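Local coordinates for protein tyrosine--tRNA ligase, mitochondrial (Emericella nidulans, PDB 5IHX) that probably charges mitochondrial tRNA(Tyr) with tyrosine at the expense of ATP, as a class I aminoacyl-tRNA synthetase, at residues E63-I68 with G97-F102; P86-A91 with F331-I336. All coordinates share one frame; numbering follows the deposited sequence.

Contact 1: E63-I68 with G97-F102; sequences EKRVGI and GLPVTF
The guanidinium of R65 meets G97 with its edge: the carbonyl O of G97 lies in the guanidinium plane and accepts a hydrogen bond from NH1 at 2.9 Å (N-H...O 161°), while CA of G97 also sits at that edge. Seen from the carbonyl, the donor stands well above its plane, with a C=O...N angle of only 116°. With CG anti to the backbone N (chi1 -172°) and chi2 extended, CD of R65 passes G97 O at 3.4 Å, and the bend at chi3 turns the guanidinium so that NH1 reaches the same oxygen. Its other terminal nitrogen, NH2, makes a salt bridge to E21 and a hydrogen bond to G18 O, which helps fix the rotation of the group. G97, the first residue beyond helix 84-95, has positive phi and closes a Schellman motif; the arginine binds the chain just where it turns toward the strand.

Next to the arginine, L98 places CD2 3.7 Å from R65 CA and 3.4 Å from V66 O, and the ring of P99 lies along the backbone of R65 to G67. Parallel pairing is in place at I68 and V100. I68 N donates to P99 O at 3.1 Å and T101 N to I68 O at 2.9 Å; I68 thus bonds to the residues before and after V100, the pattern of a parallel bridge. On one face of the sheet CG2 of I68 touches CG1 of V100 at 3.8 Å.

Strands 68-72 and 100-104 are thus zipped together in the Rossmann-type catalytic core, with strand 235-238 beyond the first, strand 164-168 beyond the second, and helix 84-95 packed over I68 and V100.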
loop_
_atom_site.group_PDB
_atom_site.type_symbol
_atom_site.label_atom_id
_atom_site.label_comp_id
_atom_site.label_asym_id
_atom_site.label_seq_id
_atom_site.Cartn_x
_atom_site.Cartn_y
_atom_site.Cartn_z
ATOM N N GLU A 63 7.115 28.601 22.695
ATOM C CA GLU A 63 7.134 29.595 21.625
ATOM C C GLU A 63 5.892 29.578 20.735
ATOM O O GLU A 63 5.511 30.612 20.188
ATOM C CB GLU A 63 8.376 29.395 20.752
ATOM C CG GLU A 63 9.691 29.513 21.507
ATOM C CD GLU A 63 9.884 30.880 22.138
ATOM O OE1 GLU A 63 9.241 31.847 21.680
ATOM O OE2 GLU A 63 10.676 30.985 23.098
ATOM N N LYS A 64 5.261 28.415 20.592
ATOM C CA LYS A 64 4.180 28.249 19.620
ATOM C C LYS A 64 2.932 27.594 20.204
ATOM O O LYS A 64 3.016 26.646 20.984
ATOM C CB LYS A 64 4.667 27.419 18.432
ATOM C CG LYS A 64 5.844 28.016 17.678
ATOM C CD LYS A 64 6.381 27.042 16.634
ATOM C CE LYS A 64 5.369 26.772 15.529
ATOM N NZ LYS A 64 5.918 25.862 14.486
ATOM N N ARG A 65 1.775 28.115 19.804
ATOM C CA ARG A 65 0.491 27.509 20.122
ATOM C C ARG A 65 0.231 26.371 19.135
ATOM O O ARG A 65 -0.671 26.451 18.304
ATOM C CB ARG A 65 -0.621 28.562 20.054
ATOM C CG ARG A 65 -1.983 28.105 20.552
ATOM C CD ARG A 65 -3.064 29.116 20.184
ATOM N NE ARG A 65 -2.856 30.423 20.809
ATOM C CZ ARG A 65 -3.338 30.782 21.995
ATOM N NH1 ARG A 65 -4.066 29.936 22.716
ATOM N NH2 ARG A 65 -3.092 31.996 22.466
ATOM N N VAL A 66 1.041 25.320 19.224
ATOM C CA VAL A 66 1.017 24.234 18.245
ATOM C C VAL A 66 -0.147 23.279 18.449
ATOM O O VAL A 66 -0.659 23.123 19.559
ATOM C CB VAL A 66 2.318 23.401 18.277
ATOM C CG1 VAL A 66 3.503 24.265 17.933
ATOM C CG2 VAL A 66 2.504 22.734 19.640
ATOM N N GLY A 67 -0.552 22.636 17.361
ATOM C CA GLY A 67 -1.570 21.611 17.423
ATOM C C GLY A 67 -0.992 20.299 17.915
ATOM O O GLY A 67 0.186 20.008 17.700
ATOM N N ILE A 68 -1.825 19.514 18.592
ATOM C CA ILE A 68 -1.418 18.211 19.103
ATOM C C ILE A 68 -2.559 17.225 18.896
ATOM O O ILE A 68 -3.722 17.609 18.977
ATOM C CB ILE A 68 -1.039 18.275 20.598
ATOM C CG1 ILE A 68 -0.670 16.885 21.119
ATOM C CG2 ILE A 68 -2.179 18.875 21.414
ATOM C CD1 ILE A 68 -0.014 16.898 22.488
ATOM N N GLY A 97 -5.759 26.242 25.600
ATOM C CA GLY A 97 -5.926 27.042 24.398
ATOM C C GLY A 97 -5.127 26.529 23.214
ATOM O O GLY A 97 -4.971 27.231 22.214
ATOM N N LEU A 98 -4.612 25.309 23.330
ATOM C CA LEU A 98 -3.931 24.657 22.218
ATOM C C LEU A 98 -4.955 23.935 21.352
ATOM O O LEU A 98 -5.887 23.331 21.880
ATOM C CB LEU A 98 -2.881 23.667 22.728
ATOM C CG LEU A 98 -1.685 24.265 23.469
ATOM C CD1 LEU A 98 -0.971 23.197 24.273
ATOM C CD2 LEU A 98 -0.727 24.913 22.480
ATOM N N PRO A 99 -4.794 23.998 20.018
ATOM C CA PRO A 99 -5.732 23.250 19.174
ATOM C C PRO A 99 -5.454 21.752 19.235
ATOM O O PRO A 99 -4.355 21.322 18.900
ATOM C CB PRO A 99 -5.477 23.805 17.770
ATOM C CG PRO A 99 -4.098 24.368 17.803
ATOM C CD PRO A 99 -3.757 24.692 19.234
ATOM N N VAL A 100 -6.441 20.972 19.660
ATOM C CA VAL A 100 -6.255 19.538 19.850
ATOM C C VAL A 100 -7.112 18.751 18.877
ATOM O O VAL A 100 -8.197 19.195 18.494
ATOM C CB VAL A 100 -6.593 19.114 21.296
ATOM C CG1 VAL A 100 -5.759 19.908 22.285
ATOM C CG2 VAL A 100 -8.082 19.293 21.583
ATOM N N THR A 101 -6.618 17.586 18.472
ATOM C CA THR A 101 -7.343 16.745 17.530
ATOM C C THR A 101 -7.430 15.320 18.046
ATOM O O THR A 101 -6.421 14.718 18.411
ATOM C CB THR A 101 -6.674 16.745 16.139
ATOM O OG1 THR A 101 -6.651 18.079 15.615
ATOM C CG2 THR A 101 -7.428 15.837 15.169
ATOM N N PHE A 102 -8.651 14.795 18.076
ATOM C CA PHE A 102 -8.889 13.385 18.350
ATOM C C PHE A 102 -9.009 12.664 17.022
ATOM O O PHE A 102 -9.918 12.949 16.241
ATOM C CB PHE A 102 -10.163 13.180 19.178
ATOM C CG PHE A 102 -10.140 13.854 20.522
ATOM C CD1 PHE A 102 -10.021 13.104 21.679
ATOM C CD2 PHE A 102 -10.242 15.231 20.631
ATOM C CE1 PHE A 102 -10.005 13.711 22.919
ATOM C CE2 PHE A 102 -10.225 15.844 21.872
ATOM C CZ PHE A 102 -10.106 15.081 23.016
#

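Contact 2: P86-A91 with F331-I336; sequences PFMVLA and FTFLPI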
loop_
_atom_site.group_PDB
_atom_site.type_symbol
_atom_site.label_atom_id
_atom_site.label_comp_id
_atom_site.label_asym_id
_atom_site.label_seq_id
_atom_site.Cartn_x
_atom_site.Cartn_y
_atom_site.Cartn_z
ATOM N N PRO A 86 -3.493 9.616 27.141
ATOM C CA PRO A 86 -3.263 10.515 26.004
ATOM C C PRO A 86 -4.384 11.542 25.828
ATOM O O PRO A 86 -4.136 12.662 25.384
ATOM C CB PRO A 86 -3.204 9.561 24.809
ATOM C CG PRO A 86 -2.753 8.271 25.383
ATOM C CD PRO A 86 -3.366 8.200 26.755
ATOM N N PHE A 87 -5.608 11.164 26.178
ATOM C CA PHE A 87 -6.734 12.082 26.048
ATOM C C PHE A 87 -6.805 13.053 27.226
ATOM O O PHE A 87 -7.368 14.141 27.101
ATOM C CB PHE A 87 -8.040 11.305 25.887
ATOM C CG PHE A 87 -8.093 10.496 24.621
ATOM C CD1 PHE A 87 -8.030 11.122 23.389
ATOM C CD2 PHE A 87 -8.214 9.118 24.657
ATOM C CE1 PHE A 87 -8.069 10.394 22.217
ATOM C CE2 PHE A 87 -8.259 8.382 23.486
ATOM C CZ PHE A 87 -8.191 9.023 22.265
ATOM N N MET A 88 -6.232 12.670 28.362
ATOM C CA MET A 88 -6.061 13.610 29.464
ATOM C C MET A 88 -5.093 14.710 29.026
ATOM O O MET A 88 -5.258 15.876 29.389
ATOM C CB MET A 88 -5.544 12.911 30.724
ATOM C CG MET A 88 -6.519 11.919 31.348
ATOM S SD MET A 88 -8.117 12.625 31.798
ATOM C CE MET A 88 -7.623 13.988 32.850
ATOM N N VAL A 89 -4.078 14.334 28.251
ATOM C CA VAL A 89 -3.140 15.311 27.697
ATOM C C VAL A 89 -3.857 16.284 26.763
ATOM O O VAL A 89 -3.623 17.492 26.821
ATOM C CB VAL A 89 -1.982 14.617 26.941
ATOM C CG1 VAL A 89 -1.160 15.623 26.139
ATOM C CG2 VAL A 89 -1.085 13.871 27.915
ATOM N N LEU A 90 -4.730 15.760 25.905
ATOM C CA LEU A 90 -5.480 16.606 24.982
ATOM C C LEU A 90 -6.475 17.485 25.737
ATOM O O LEU A 90 -6.725 18.626 25.351
ATOM C CB LEU A 90 -6.220 15.765 23.937
ATOM C CG LEU A 90 -5.392 14.929 22.958
ATOM C CD1 LEU A 90 -6.306 14.301 21.914
ATOM C CD2 LEU A 90 -4.296 15.750 22.289
ATOM N N ALA A 91 -7.040 16.948 26.814
ATOM C CA ALA A 91 -7.954 17.713 27.653
ATOM C C ALA A 91 -7.243 18.936 28.215
ATOM O O ALA A 91 -7.764 20.050 28.168
ATOM C CB ALA A 91 -8.501 16.850 28.776
ATOM N N PHE A 331 -5.341 11.764 36.321
ATOM C CA PHE A 331 -6.734 11.540 35.922
ATOM C C PHE A 331 -7.711 12.666 36.284
ATOM O O PHE A 331 -8.901 12.554 35.998
ATOM C CB PHE A 331 -7.248 10.236 36.539
ATOM C CG PHE A 331 -6.720 8.998 35.874
ATOM C CD1 PHE A 331 -7.200 8.608 34.635
ATOM C CD2 PHE A 331 -5.755 8.216 36.491
ATOM C CE1 PHE A 331 -6.725 7.466 34.020
ATOM C CE2 PHE A 331 -5.277 7.073 35.880
ATOM C CZ PHE A 331 -5.762 6.698 34.641
ATOM N N THR A 332 -7.227 13.741 36.902
ATOM C CA THR A 332 -8.109 14.845 37.293
ATOM C C THR A 332 -7.491 16.203 36.983
ATOM O O THR A 332 -6.298 16.306 36.696
ATOM C CB THR A 332 -8.453 14.800 38.801
ATOM O OG1 THR A 332 -7.441 15.487 39.550
ATOM C CG2 THR A 332 -8.571 13.363 39.300
ATOM N N PHE A 333 -8.329 17.238 37.044
ATOM C CA PHE A 333 -7.896 18.627 36.884
ATOM C C PHE A 333 -7.698 19.300 38.245
ATOM O O PHE A 333 -7.548 20.519 38.323
ATOM C CB PHE A 333 -8.920 19.418 36.056
ATOM C CG PHE A 333 -8.789 19.239 34.559
ATOM C CD1 PHE A 333 -9.598 19.970 33.701
ATOM C CD2 PHE A 333 -7.885 18.339 34.009
ATOM C CE1 PHE A 333 -9.500 19.819 32.330
ATOM C CE2 PHE A 333 -7.782 18.187 32.637
ATOM C CZ PHE A 333 -8.591 18.929 31.797
ATOM N N LEU A 334 -7.705 18.505 39.311
ATOM C CA LEU A 334 -7.503 19.024 40.660
ATOM C C LEU A 334 -6.162 19.750 40.759
ATOM O O LEU A 334 -5.138 19.203 40.350
ATOM C CB LEU A 334 -7.558 17.894 41.691
ATOM C CG LEU A 334 -8.928 17.301 42.026
ATOM C CD1 LEU A 334 -8.754 16.016 42.811
ATOM C CD2 LEU A 334 -9.776 18.290 42.817
ATOM N N PRO A 335 -6.165 20.994 41.279
ATOM C CA PRO A 335 -4.896 21.706 41.475
ATOM C C PRO A 335 -3.928 20.940 42.374
ATOM O O PRO A 335 -4.369 20.200 43.255
ATOM C CB PRO A 335 -5.322 23.019 42.142
ATOM C CG PRO A 335 -6.744 23.201 41.764
ATOM C CD PRO A 335 -7.322 21.822 41.667
ATOM N N ILE A 336 -2.630 21.108 42.139
ATOM C CA ILE A 336 -1.613 20.413 42.923
ATOM C C ILE A 336 -1.729 20.735 44.418
ATOM O O ILE A 336 -1.622 19.834 45.248
ATOM C CB ILE A 336 -0.188 20.754 42.424
ATOM C CG1 ILE A 336 0.017 20.255 40.989
ATOM C CG2 ILE A 336 0.877 20.185 43.366
ATOM C CD1 ILE A 336 -0.021 18.744 40.827
#
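M88 and F331 to F333 meet without polar bonding between them, and the shortest side-chain polar bond here lies within the loop: T332 OG1 accepts from the backbone N of L334 at 3.0 Å (N-H...O 154°), an ST turn. The same hydroxyl also bonds to the carbonyl O of L328, so it has two hydrogen-bond partners and ties the turn to helix 321-331. The end of the F333 side chain approaches helix 84-95.

There CZ of F333 meets the methyl of A91 at 3.7 Å, the methyl lying at the ring edge, near its plane. M88 supplies the second touch. Its chain, bent at both chi2 (-57°) and chi3 (-55°), carries CE to the backbone of F331, 3.7 Å from the carbonyl C, and to within 4.2 Å of CE2 of F333, which it approaches obliquely. The methionine methyl therefore fits between the backbone of F331 and the phenylalanine ring of F333.

All five touching residues are buried. The F333 ring also meets W92 and Y150, whose hydroxyl bonds to F333 N, and F331 packs edge-to-face with Y327 and F316. The contact thereby joins helix 84-95, which covers strand 68-72 on its other side, to the link between helices 321-331 and 336-348, with helix 354-368 packed against F331 and T332.

How the contacts relate
Helix 84-95 connects the two contacts, whose centres are 15 Å apart. Along the chain come 63-68, then 86-91, then 97-102 and finally 331-336, so the segments alternate. Strand 68-72, helix 84-95 and strand 100-104 form a parallel beta-alpha-beta crossover: contact 1 pairs the two strands near I68 and V100, and contact 2 lies on the flank of the crossover helix. Between them, F87 and L90 of that helix pack on F102, V100 and I68, with F102 CD1 3.3 Å from F87 CD1. The helix is thus a shared layer, joining the sheet that helps form the tyrosine pocket to the helices that follow later in the chain.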